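Local coordinates for protein succinate dehydrogenase subunit A (Mycolicibacterium smegmatis, PDB 7D6V) that probably oxidises succinate to fumarate as the FAD-carrying flavoprotein subunit of a respiratory succinate dehydrogenase complex, at residues Q92-R97 against L432-R437. Residues are numbered along the deposited sequence; the frame is centred on the assembly and turned at random.
Sequences QEAPDR and LLVFGR. With FAD (flavin-adenine dinucleotide), chain D.
R97 and A94 face L433 and V434 where the helical turns 92-97 and 432-437 cross almost at a right angle, 97° between their directions, with the short axes 9.0 Å apart at closest. The first turn kinks at P95, whose ring nitrogen has no hydrogen to give, and the N of D96 also makes no bond to the turn before. Apolar carbons fill the crossing: R97 CB slides past L433 CB in the opposite direction at 3.6 Å, and V434 CG2 meets R97 CG where the two side chains cross, close also to A94 CA. The other valine methyl, CG1, is anti to the backbone N (chi1 172°), which carries it to E93 OE1 at 3.6 Å.

Helix 84-102 belongs to the FAD-binding domain, of the Rossmann-type clan. L433, V434 and R437 of helix 427-448 meet it; L432, which lines the FAD pocket, has its CD1 3.4 Å from FAD O5'.

Beyond the apolar patch the two arginines form an offset stack, guanidinium planes 13° apart and centres at 4.3 Å. The R97 chain bends at chi2 and chi3; R437 comes in extended, its CD over the middle of the R97 group, 3.5 Å from CZ, while R97 NH2 lies over the R437 guanidinium face. D96 CB covers the opposite R97 face near the rim. E100 forms a salt bridge with R97 NE, and E93 pairs with R438 while its OE1 stays 4.4 Å from R437 NH2; these carboxylates probably offset the gathered positive charge.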
ATOM      1  N   GLN A  92      -2.160  28.829  -7.995  1.00 14.84           N
ATOM      2  CA  GLN A  92      -2.513  28.951  -9.402  1.00 14.84           C
ATOM      3  C   GLN A  92      -1.899  27.875 -10.288  1.00 14.84           C
ATOM      4  O   GLN A  92      -2.226  27.822 -11.476  1.00 14.84           O
ATOM      5  CB  GLN A  92      -2.139  30.338  -9.937  1.00 14.84           C
ATOM      6  CG  GLN A  92      -0.689  30.712  -9.821  1.00 14.84           C
ATOM      7  CD  GLN A  92      -0.479  32.207  -9.919  1.00 14.84           C
ATOM      8  OE1 GLN A  92      -1.437  32.975  -9.963  1.00 14.84           O
ATOM      9  NE2 GLN A  92       0.779  32.629  -9.958  1.00 14.84           N
ATOM     10  N   GLU A  93      -1.040  27.005  -9.756  1.00 14.78           N
ATOM     11  CA  GLU A  93      -0.483  25.918 -10.551  1.00 14.78           C
ATOM     12  C   GLU A  93      -0.913  24.533 -10.089  1.00 14.78           C
ATOM     13  O   GLU A  93      -0.530  23.544 -10.719  1.00 14.78           O
ATOM     14  CB  GLU A  93       1.045  26.001 -10.561  1.00 14.78           C
ATOM     15  CG  GLU A  93       1.589  27.262 -11.198  1.00 14.78           C
ATOM     16  CD  GLU A  93       3.095  27.262 -11.274  1.00 14.78           C
ATOM     17  OE1 GLU A  93       3.714  26.318 -10.745  1.00 14.78           O
ATOM     18  OE2 GLU A  93       3.662  28.204 -11.863  1.00 14.78           O
ATOM     19  N   ALA A  94      -1.689  24.427  -9.016  1.00 14.35           N
ATOM     20  CA  ALA A  94      -2.084  23.129  -8.479  1.00 14.35           C
ATOM     21  C   ALA A  94      -3.021  22.340  -9.396  1.00 14.35           C
ATOM     22  O   ALA A  94      -2.813  21.133  -9.563  1.00 14.35           O
ATOM     23  CB  ALA A  94      -2.725  23.293  -7.099  1.00 14.35           C
ATOM     24  N   PRO A  95      -4.066  22.943  -9.982  1.00 14.58           N
ATOM     25  CA  PRO A  95      -4.956  22.145 -10.845  1.00 14.58           C
ATOM     26  C   PRO A  95      -4.260  21.518 -12.041  1.00 14.58           C
ATOM     27  O   PRO A  95      -4.623  20.405 -12.440  1.00 14.58           O
ATOM     28  CB  PRO A  95      -6.018  23.161 -11.282  1.00 14.58           C
ATOM     29  CG  PRO A  95      -6.001  24.192 -10.237  1.00 14.58           C
ATOM     30  CD  PRO A  95      -4.580  24.317  -9.827  1.00 14.58           C
ATOM     31  N   ASP A  96      -3.272  22.201 -12.623  1.00 15.30           N
ATOM     32  CA  ASP A  96      -2.571  21.656 -13.783  1.00 15.30           C
ATOM     33  C   ASP A  96      -1.830  20.373 -13.435  1.00 15.30           C
ATOM     34  O   ASP A  96      -1.845  19.410 -14.210  1.00 15.30           O
ATOM     35  CB  ASP A  96      -1.598  22.692 -14.337  1.00 15.30           C
ATOM     36  CG  ASP A  96      -2.292  23.794 -15.100  1.00 15.30           C
ATOM     37  OD1 ASP A  96      -3.296  23.508 -15.783  1.00 15.30           O
ATOM     38  OD2 ASP A  96      -1.830  24.951 -15.017  1.00 15.30           O
ATOM     39  N   ARG A  97      -1.165  20.345 -12.280  1.00 14.08           N
ATOM     40  CA  ARG A  97      -0.406  19.162 -11.892  1.00 14.08           C
ATOM     41  C   ARG A  97      -1.326  17.979 -11.628  1.00 14.08           C
ATOM     42  O   ARG A  97      -1.026  16.848 -12.028  1.00 14.08           O
ATOM     43  CB  ARG A  97       0.450  19.473 -10.666  1.00 14.08           C
ATOM     44  CG  ARG A  97       1.259  20.756 -10.783  1.00 14.08           C
ATOM     45  CD  ARG A  97       2.516  20.573 -11.626  1.00 14.08           C
ATOM     46  NE  ARG A  97       2.242  20.653 -13.058  1.00 14.08           N
ATOM     47  CZ  ARG A  97       2.122  21.787 -13.739  1.00 14.08           C
ATOM     48  NH1 ARG A  97       2.251  22.951 -13.123  1.00 14.08           N
ATOM     49  NH2 ARG A  97       1.872  21.758 -15.038  1.00 14.08           N
ATOM     50  N   LEU A 432       3.972  19.044  -3.394  1.00 14.55           N
ATOM     51  CA  LEU A 432       4.943  18.112  -3.953  1.00 14.55           C
ATOM     52  C   LEU A 432       5.027  18.252  -5.465  1.00 14.55           C
ATOM     53  O   LEU A 432       6.107  18.471  -6.016  1.00 14.55           O
ATOM     54  CB  LEU A 432       4.580  16.677  -3.578  1.00 14.55           C
ATOM     55  CG  LEU A 432       4.547  16.333  -2.092  1.00 14.55           C
ATOM     56  CD1 LEU A 432       4.477  14.831  -1.897  1.00 14.55           C
ATOM     57  CD2 LEU A 432       5.740  16.933  -1.372  1.00 14.55           C
ATOM     58  N   LEU A 433       3.885  18.188  -6.148  1.00 14.19           N
ATOM     59  CA  LEU A 433       3.892  18.251  -7.604  1.00 14.19           C
ATOM     60  C   LEU A 433       4.346  19.619  -8.097  1.00 14.19           C
ATOM     61  O   LEU A 433       5.251  19.719  -8.939  1.00 14.19           O
ATOM     62  CB  LEU A 433       2.503  17.921  -8.144  1.00 14.19           C
ATOM     63  CG  LEU A 433       1.845  16.656  -7.602  1.00 14.19           C
ATOM     64  CD1 LEU A 433       0.381  16.626  -7.985  1.00 14.19           C
ATOM     65  CD2 LEU A 433       2.561  15.426  -8.116  1.00 14.19           C
ATOM     66  N   VAL A 434       3.749  20.687  -7.558  1.00 13.58           N
ATOM     67  CA  VAL A 434       4.036  22.031  -8.054  1.00 13.58           C
ATOM     68  C   VAL A 434       5.523  22.336  -7.935  1.00 13.58           C
ATOM     69  O   VAL A 434       6.191  22.692  -8.916  1.00 13.58           O
ATOM     70  CB  VAL A 434       3.184  23.069  -7.300  1.00 13.58           C
ATOM     71  CG1 VAL A 434       3.611  24.481  -7.654  1.00 13.58           C
ATOM     72  CG2 VAL A 434       1.717  22.867  -7.605  1.00 13.58           C
ATOM     73  N   PHE A 435       6.083  22.134  -6.750  1.00 14.15           N
ATOM     74  CA  PHE A 435       7.448  22.567  -6.530  1.00 14.15           C
ATOM     75  C   PHE A 435       8.483  21.511  -6.882  1.00 14.15           C
ATOM     76  O   PHE A 435       9.638  21.870  -7.098  1.00 14.15           O
ATOM     77  CB  PHE A 435       7.607  23.053  -5.092  1.00 14.15           C
ATOM     78  CG  PHE A 435       6.841  24.310  -4.817  1.00 14.15           C
ATOM     79  CD1 PHE A 435       5.673  24.282  -4.077  1.00 14.15           C
ATOM     80  CD2 PHE A 435       7.255  25.512  -5.358  1.00 14.15           C
ATOM     81  CE1 PHE A 435       4.958  25.438  -3.849  1.00 14.15           C
ATOM     82  CE2 PHE A 435       6.544  26.670  -5.133  1.00 14.15           C
ATOM     83  CZ  PHE A 435       5.395  26.632  -4.379  1.00 14.15           C
ATOM     84  N   GLY A 436       8.100  20.242  -7.041  1.00 14.13           N
ATOM     85  CA  GLY A 436       8.987  19.308  -7.706  1.00 14.13           C
ATOM     86  C   GLY A 436       9.184  19.663  -9.164  1.00 14.13           C
ATOM     87  O   GLY A 436      10.308  19.632  -9.672  1.00 14.13           O
ATOM     88  N   ARG A 437       8.100  20.032  -9.853  1.00 14.44           N
ATOM     89  CA  ARG A 437       8.251  20.507 -11.222  1.00 14.44           C
ATOM     90  C   ARG A 437       9.093  21.776 -11.275  1.00 14.44           C
ATOM     91  O   ARG A 437       9.983  21.906 -12.129  1.00 14.44           O
ATOM     92  CB  ARG A 437       6.884  20.744 -11.856  1.00 14.44           C
ATOM     93  CG  ARG A 437       6.968  21.144 -13.307  1.00 14.44           C
ATOM     94  CD  ARG A 437       5.610  21.438 -13.885  1.00 14.44           C
ATOM     95  NE  ARG A 437       5.712  22.270 -15.076  1.00 14.44           N
ATOM     96  CZ  ARG A 437       5.860  23.590 -15.052  1.00 14.44           C
ATOM     97  NH1 ARG A 437       5.946  24.266 -16.187  1.00 14.44           N
ATOM     98  NH2 ARG A 437       5.925  24.233 -13.896  1.00 14.44           N
TER
HETATM   99  PA  FAD D 701       8.895  11.513   0.854  1.00 47.92           P
HETATM  100  O1A FAD D 701       8.265  10.959  -0.369  1.00 60.35           O
HETATM  101  O2A FAD D 701       8.251  11.292   2.168  1.00 49.78           O
HETATM  102  O5B FAD D 701      10.354  10.872   0.957  1.00 56.78           O
HETATM  103  C5B FAD D 701      11.538  11.539   0.560  1.00 44.11           C
HETATM  104  C4B FAD D 701      12.453  10.573  -0.173  1.00 52.81           C
HETATM  105  O4B FAD D 701      13.816  10.917   0.050  1.00 51.81           O
HETATM  106  C3B FAD D 701      12.324   9.136   0.272  1.00 50.05           C
HETATM  107  O3B FAD D 701      12.324   8.334  -0.899  1.00 55.52           O
HETATM  108  C2B FAD D 701      13.593   8.858   1.034  1.00 47.82           C
HETATM  109  O2B FAD D 701      13.995   7.497   0.955  1.00 66.09           O
HETATM  110  C1B FAD D 701      14.571   9.748   0.326  1.00 53.66           C
HETATM  111  N9A FAD D 701      15.725  10.062   1.184  1.00 52.69           N
HETATM  112  C8A FAD D 701      15.690  10.639   2.384  1.00 42.11           C
HETATM  113  N7A FAD D 701      16.932  10.778   2.883  1.00 48.96           N
HETATM  114  C5A FAD D 701      17.785  10.276   1.986  1.00 47.12           C
HETATM  115  C6A FAD D 701      19.241  10.103   1.874  1.00 47.41           C
HETATM  116  N6A FAD D 701      20.070  10.505   2.850  1.00 50.65           N
HETATM  117  N1A FAD D 701      19.719   9.528   0.764  1.00 47.33           N
HETATM  118  C2A FAD D 701      18.923   9.123  -0.228  1.00 51.28           C
HETATM  119  N3A FAD D 701      17.598   9.248  -0.193  1.00 51.84           N
HETATM  120  C4A FAD D 701      16.983   9.806   0.866  1.00 48.04           C
HETATM  121  N1  FAD D 701      -0.173  15.340   3.562  1.00 62.94           N
HETATM  122  C2  FAD D 701      -1.362  15.643   3.005  1.00 63.04           C
HETATM  123  O2  FAD D 701      -1.439  16.645   2.288  1.00 56.25           O
HETATM  124  N3  FAD D 701      -2.464  14.915   3.189  1.00 65.67           N
HETATM  125  C4  FAD D 701      -2.466  13.828   3.949  1.00 65.21           C
HETATM  126  O4  FAD D 701      -3.501  13.167   4.104  1.00 66.69           O
HETATM  127  C4X FAD D 701      -1.212  13.419   4.603  1.00 60.33           C
HETATM  128  N5  FAD D 701      -1.145  12.330   5.383  1.00 60.90           N
HETATM  129  C5X FAD D 701       0.016  11.983   5.960  1.00 55.02           C
HETATM  130  C6  FAD D 701       0.068  10.854   6.760  1.00 53.65           C
HETATM  131  C7  FAD D 701       1.257  10.491   7.362  1.00 50.56           C
HETATM  132  C7M FAD D 701       1.327   9.272   8.232  1.00 49.65           C
HETATM  133  C8  FAD D 701       2.470  11.307   7.151  1.00 47.62           C
HETATM  134  C8M FAD D 701       3.761  10.913   7.804  1.00 42.14           C
HETATM  135  C9  FAD D 701       2.426  12.434   6.351  1.00 49.32           C
HETATM  136  C9A FAD D 701       1.237  12.797   5.751  1.00 54.45           C
HETATM  137  N10 FAD D 701       1.189  13.937   4.945  1.00 55.67           N
HETATM  138  C10 FAD D 701      -0.034  14.266   4.354  1.00 57.06           C
HETATM  139  C1' FAD D 701       2.378  14.748   4.711  1.00 52.27           C
HETATM  140  C2' FAD D 701       2.925  14.452   3.319  1.00 57.37           C
HETATM  141  O2' FAD D 701       2.755  13.072   3.007  1.00 60.89           O
HETATM  142  C3' FAD D 701       4.409  14.749   3.204  1.00 54.68           C
HETATM  143  O3' FAD D 701       4.606  16.147   3.368  1.00 59.71           O
HETATM  144  C4' FAD D 701       4.933  14.340   1.837  1.00 52.15           C
HETATM  145  O4' FAD D 701       4.756  12.943   1.654  1.00 56.02           O
HETATM  146  C5' FAD D 701       6.406  14.654   1.663  1.00 53.37           C
HETATM  147  O5' FAD D 701       6.829  14.047   0.451  1.00 50.83           O
HETATM  148  P   FAD D 701       8.316  14.173  -0.108  1.00 52.77           P
HETATM  149  O1P FAD D 701       8.280  13.767  -1.538  1.00 55.36           O
HETATM  150  O2P FAD D 701       8.868  15.509   0.239  1.00 55.97           O
HETATM  151  O3P FAD D 701       9.161  13.089   0.729  1.00 53.35           O